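Squalene synthase HpnC (PDB 4HD1) probably catalyses the joining of isoprenoid diphosphates on the route to squalene, as an all-helical member of the squalene/phytoene synthase family. Local coordinates at residues 161-164 / 165-169; 245-248 / 249-252. All blocks are in the same frame, centred on the assembly; numbering follows the deposited sequence.

Interaction 1: residues 161-164 / 165-169; sequences TCTA and LQVAN
Val167 and Thr163 meet one turn apart on helix 152-172, where the valine CG2 packs on the threonine carbonyl oxygen, 3.4 Å from Thr163 O. CG1 stands anti to the backbone N (chi1 173°), which leaves CG2 beside that nitrogen and directed back along the helix. The same carbonyl oxygen accepts the backbone N of Val167 at 3.0 Å, in a nearly straight bond (167°). Ala168 repeats the arrangement on Ala164, with its N 2.9 Å from Ala164 O and its methyl CB 3.5 Å from that oxygen. This is the tightly packed part: all four residues are buried, Thr163 against helices 125-135 and 207-227, Ala164 against 207-227, Val167 against 125-135 and Ala168 against 236-257. The looser part lies at Cys162 and Gln166, both partly exposed. Their backbones are bonded, Gln166 N to Cys162 O at 3.1 Å, but the extended glutamine chain leads away from Cys162. The chemistry therefore divides: main-chain amides and carbonyls hold the turn together, small aliphatic groups let other helices approach it, and Thr163 and Gln166 turn their polar ends outward, OG1 bonding Asp137 and NE2 bonding Ser135.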
ATOM      1  N   THR A 161      10.328  -3.288  -1.727  1.00 54.53           N
ATOM      2  CA  THR A 161      10.182  -1.979  -1.091  1.00 55.45           C
ATOM      3  C   THR A 161       8.786  -1.761  -0.503  1.00 56.22           C
ATOM      4  O   THR A 161       8.653  -1.368   0.669  1.00 55.84           O
ATOM      5  CB  THR A 161      10.502  -0.846  -2.078  1.00 54.82           C
ATOM      6  OG1 THR A 161      11.822  -1.039  -2.586  1.00 58.85           O
ATOM      7  CG2 THR A 161      10.429   0.514  -1.390  1.00 52.92           C
ATOM      8  N   CYS A 162       7.756  -2.003  -1.313  1.00 56.53           N
ATOM      9  CA  CYS A 162       6.379  -1.868  -0.845  1.00 58.58           C
ATOM     10  C   CYS A 162       6.119  -2.744   0.402  1.00 61.49           C
ATOM     11  O   CYS A 162       5.561  -2.266   1.390  1.00 64.17           O
ATOM     12  CB  CYS A 162       5.386  -2.133  -1.981  1.00 56.53           C
ATOM     13  SG  CYS A 162       5.247  -0.747  -3.139  1.00 59.36           S
ATOM     14  N   THR A 163       6.573  -3.996   0.373  1.00 62.31           N
ATOM     15  CA  THR A 163       6.466  -4.896   1.535  1.00 62.27           C
ATOM     16  C   THR A 163       7.267  -4.397   2.746  1.00 63.71           C
ATOM     17  O   THR A 163       6.760  -4.410   3.880  1.00 64.07           O
ATOM     18  CB  THR A 163       6.891  -6.332   1.173  1.00 60.07           C
ATOM     19  OG1 THR A 163       5.948  -6.877   0.242  1.00 59.40           O
ATOM     20  CG2 THR A 163       6.962  -7.227   2.408  1.00 60.29           C
ATOM     21  N   ALA A 164       8.504  -3.957   2.509  1.00 59.42           N
ATOM     22  CA  ALA A 164       9.329  -3.401   3.577  1.00 60.16           C
ATOM     23  C   ALA A 164       8.583  -2.272   4.275  1.00 60.98           C
ATOM     24  O   ALA A 164       8.563  -2.195   5.502  1.00 60.54           O
ATOM     25  CB  ALA A 164      10.662  -2.901   3.033  1.00 59.71           C
ATOM     26  N   LEU A 165       7.952  -1.416   3.477  1.00 62.13           N
ATOM     27  CA  LEU A 165       7.258  -0.243   3.987  1.00 65.51           C
ATOM     28  C   LEU A 165       6.051  -0.617   4.855  1.00 64.61           C
ATOM     29  O   LEU A 165       5.853  -0.047   5.942  1.00 62.06           O
ATOM     30  CB  LEU A 165       6.842   0.652   2.818  1.00 67.53           C
ATOM     31  CG  LEU A 165       6.631   2.155   3.010  1.00 69.27           C
ATOM     32  CD1 LEU A 165       7.660   2.806   3.922  1.00 72.83           C
ATOM     33  CD2 LEU A 165       6.650   2.813   1.641  1.00 72.70           C
ATOM     34  N   GLN A 166       5.260  -1.585   4.392  1.00 61.37           N
ATOM     35  CA  GLN A 166       4.123  -2.041   5.166  1.00 62.03           C
ATOM     36  C   GLN A 166       4.555  -2.685   6.484  1.00 64.75           C
ATOM     37  O   GLN A 166       3.928  -2.452   7.524  1.00 65.91           O
ATOM     38  CB  GLN A 166       3.226  -2.991   4.375  1.00 62.30           C
ATOM     39  CG  GLN A 166       1.961  -3.323   5.158  1.00 69.71           C
ATOM     40  CD  GLN A 166       0.854  -3.926   4.328  1.00 72.92           C
ATOM     41  OE1 GLN A 166       0.374  -3.314   3.384  1.00 73.94           O
ATOM     42  NE2 GLN A 166       0.416  -5.125   4.706  1.00 73.62           N
ATOM     43  N   VAL A 167       5.620  -3.480   6.456  1.00 63.83           N
ATOM     44  CA  VAL A 167       6.106  -4.084   7.697  1.00 64.09           C
ATOM     45  C   VAL A 167       6.571  -3.004   8.675  1.00 65.56           C
ATOM     46  O   VAL A 167       6.137  -2.984   9.824  1.00 69.79           O
ATOM     47  CB  VAL A 167       7.190  -5.155   7.463  1.00 61.95           C
ATOM     48  CG1 VAL A 167       7.774  -5.618   8.788  1.00 64.12           C
ATOM     49  CG2 VAL A 167       6.603  -6.343   6.715  1.00 58.25           C
ATOM     50  N   ALA A 168       7.421  -2.091   8.210  1.00 66.86           N
ATOM     51  CA  ALA A 168       7.868  -0.960   9.034  1.00 69.04           C
ATOM     52  C   ALA A 168       6.690  -0.253   9.707  1.00 69.57           C
ATOM     53  O   ALA A 168       6.732   0.030  10.910  1.00 70.27           O
ATOM     54  CB  ALA A 168       8.682   0.031   8.206  1.00 63.66           C
ATOM     55  N   ASN A 169       5.643   0.018   8.925  1.00 67.75           N
ATOM     56  CA  ASN A 169       4.425   0.644   9.438  1.00 69.51           C
ATOM     57  C   ASN A 169       3.652  -0.215  10.432  1.00 68.50           C
ATOM     58  O   ASN A 169       3.182   0.298  11.446  1.00 71.86           O
ATOM     59  CB  ASN A 169       3.522   1.098   8.296  1.00 66.87           C
ATOM     60  CG  ASN A 169       3.997   2.383   7.675  1.00 72.26           C
ATOM     61  OD1 ASN A 169       3.995   3.429   8.318  1.00 81.75           O
ATOM     62  ND2 ASN A 169       4.429   2.313   6.427  1.00 71.62           N
TER

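Interaction 2: residues 245-248 / 249-252; sequences YRLG and GEAI
The guanidinium of Arg246 and the carboxylate of Glu250 stand nearly perpendicular, their planes 84° apart, and Glu250 OE1 reaches the arginine at an edge, near the guanidinium plane. NH1 to OE1 is 3.5 Å, a long salt bridge between residues i and i+4 of helix 236-257. The two side chains run side by side in the same direction, and Arg246 CG lies 3.9 Å from the carboxylate carbon CD of Glu250. A bend at chi3 (62°) turns the end of the arginine toward the glutamate. Glu250 also grips its own turn: its N bonds Arg246 O at 2.8 Å, and CG packs 3.3 Å from the same oxygen. Leu247 CD2 also approaches Glu250 OE1, to 4.0 Å, a nonpolar neighbour for that oxygen. Both charged groups have further partners, since Arg246 NE forms a salt bridge with Glu231 and Glu250 OE2 accepts a hydrogen bond from Gln221. Were Glu250 replaced by an alanine, Arg246 NH1 would probably lose its carboxylate mate while still beside the like-charged Arg228, and Gln221 its acceptor. Gly249, buried and lacking a side chain, gives its N to Tyr245 O at 3.0 Å. Tyr245 and Ile252 lie against helix 152-172, while Gln221, on helix 207-227, joins that second helix to Glu250.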
ATOM      1  N   TYR A 245      10.463   7.308  -0.446  1.00 49.66           N
ATOM      2  CA  TYR A 245       9.701   6.272   0.262  1.00 56.74           C
ATOM      3  C   TYR A 245      10.652   5.420   1.107  1.00 58.76           C
ATOM      4  O   TYR A 245      10.367   5.145   2.277  1.00 62.24           O
ATOM      5  CB  TYR A 245       8.924   5.370  -0.703  1.00 60.44           C
ATOM      6  CG  TYR A 245       7.886   6.062  -1.573  1.00 63.73           C
ATOM      7  CD1 TYR A 245       7.245   7.235  -1.156  1.00 66.09           C
ATOM      8  CD2 TYR A 245       7.519   5.511  -2.808  1.00 62.77           C
ATOM      9  CE1 TYR A 245       6.287   7.850  -1.956  1.00 71.87           C
ATOM     10  CE2 TYR A 245       6.565   6.115  -3.614  1.00 63.96           C
ATOM     11  CZ  TYR A 245       5.950   7.281  -3.182  1.00 72.05           C
ATOM     12  OH  TYR A 245       5.004   7.878  -3.985  1.00 77.25           O
ATOM     13  N   ARG A 246      11.783   5.021   0.514  1.00 58.74           N
ATOM     14  CA  ARG A 246      12.785   4.212   1.208  1.00 59.80           C
ATOM     15  C   ARG A 246      13.306   4.924   2.453  1.00 63.33           C
ATOM     16  O   ARG A 246      13.374   4.327   3.527  1.00 65.16           O
ATOM     17  CB  ARG A 246      13.946   3.815   0.282  1.00 60.22           C
ATOM     18  CG  ARG A 246      15.162   3.277   1.032  1.00 63.58           C
ATOM     19  CD  ARG A 246      16.246   2.674   0.142  1.00 62.72           C
ATOM     20  NE  ARG A 246      16.849   3.608  -0.815  1.00 61.27           N
ATOM     21  CZ  ARG A 246      17.812   4.490  -0.539  1.00 60.78           C
ATOM     22  NH1 ARG A 246      18.303   4.612   0.688  1.00 62.87           N
ATOM     23  NH2 ARG A 246      18.280   5.269  -1.505  1.00 60.83           N
ATOM     24  N   LEU A 247      13.654   6.202   2.309  1.00 64.00           N
ATOM     25  CA  LEU A 247      14.197   6.975   3.426  1.00 64.60           C
ATOM     26  C   LEU A 247      13.199   7.030   4.574  1.00 64.46           C
ATOM     27  O   LEU A 247      13.569   6.808   5.727  1.00 67.73           O
ATOM     28  CB  LEU A 247      14.609   8.385   2.986  1.00 59.54           C
ATOM     29  CG  LEU A 247      15.820   8.456   2.048  1.00 61.28           C
ATOM     30  CD1 LEU A 247      16.011   9.871   1.504  1.00 57.79           C
ATOM     31  CD2 LEU A 247      17.105   7.925   2.699  1.00 60.98           C
ATOM     32  N   GLY A 248      11.936   7.294   4.241  1.00 63.73           N
ATOM     33  CA  GLY A 248      10.854   7.341   5.224  1.00 66.00           C
ATOM     34  C   GLY A 248      10.714   6.029   5.971  1.00 65.05           C
ATOM     35  O   GLY A 248      10.617   6.010   7.206  1.00 66.16           O
ATOM     36  N   GLY A 249      10.719   4.932   5.217  1.00 65.04           N
ATOM     37  CA  GLY A 249      10.641   3.592   5.790  1.00 63.82           C
ATOM     38  C   GLY A 249      11.833   3.255   6.658  1.00 65.94           C
ATOM     39  O   GLY A 249      11.677   2.673   7.728  1.00 68.73           O
ATOM     40  N   GLU A 250      13.026   3.627   6.200  1.00 65.90           N
ATOM     41  CA  GLU A 250      14.252   3.383   6.957  1.00 66.45           C
ATOM     42  C   GLU A 250      14.243   4.170   8.258  1.00 68.41           C
ATOM     43  O   GLU A 250      14.688   3.668   9.296  1.00 72.11           O
ATOM     44  CB  GLU A 250      15.494   3.734   6.133  1.00 65.00           C
ATOM     45  CG  GLU A 250      15.842   2.710   5.063  1.00 66.56           C
ATOM     46  CD  GLU A 250      17.144   3.016   4.336  1.00 76.16           C
ATOM     47  OE1 GLU A 250      17.452   4.211   4.091  1.00 75.40           O
ATOM     48  OE2 GLU A 250      17.866   2.050   3.999  1.00 78.11           O
ATOM     49  N   ALA A 251      13.723   5.395   8.204  1.00 69.89           N
ATOM     50  CA  ALA A 251      13.635   6.242   9.392  1.00 73.17           C
ATOM     51  C   ALA A 251      12.653   5.685  10.416  1.00 73.48           C
ATOM     52  O   ALA A 251      12.830   5.888  11.617  1.00 79.02           O
ATOM     53  CB  ALA A 251      13.269   7.667   9.016  1.00 73.11           C
ATOM     54  N   ILE A 252      11.625   4.980   9.946  1.00 74.06           N
ATOM     55  CA  ILE A 252      10.680   4.324  10.858  1.00 75.77           C
ATOM     56  C   ILE A 252      11.391   3.204  11.617  1.00 76.34           C
ATOM     57  O   ILE A 252      11.249   3.086  12.838  1.00 78.57           O
ATOM     58  CB  ILE A 252       9.414   3.808  10.131  1.00 74.81           C
ATOM     59  CG1 ILE A 252       8.534   4.991   9.701  1.00 75.62           C
ATOM     60  CG2 ILE A 252       8.617   2.854  11.024  1.00 71.09           C
ATOM     61  CD1 ILE A 252       7.396   4.638   8.759  1.00 77.40           C
TER

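In the fold
Interactions 1 and 2 belong to two different helices, 152-172 and 236-257, packed against each other with the centres of the contacts about 9 Å apart. Leu165 of interaction 1 fits at Gly249 of interaction 2, its CD1 3.6 Å from the glycine CA. Further along, Ile252 CG2 lies 3.4 Å from Ala168 O, and Ile252 CD1 is 3.6 Å from Asn169 OD1. These closest approaches set aliphatic groups against backbone atoms and the amide oxygen of Asn169. Interaction 1 is the more central, about 8 Å from the chain centre against about 14 Å for the centre of interaction 2. Helix 207-227 touches both: Leu223 and Phe224 pack on interaction 1, and Gln221 hydrogen-bonds Glu250 in interaction 2.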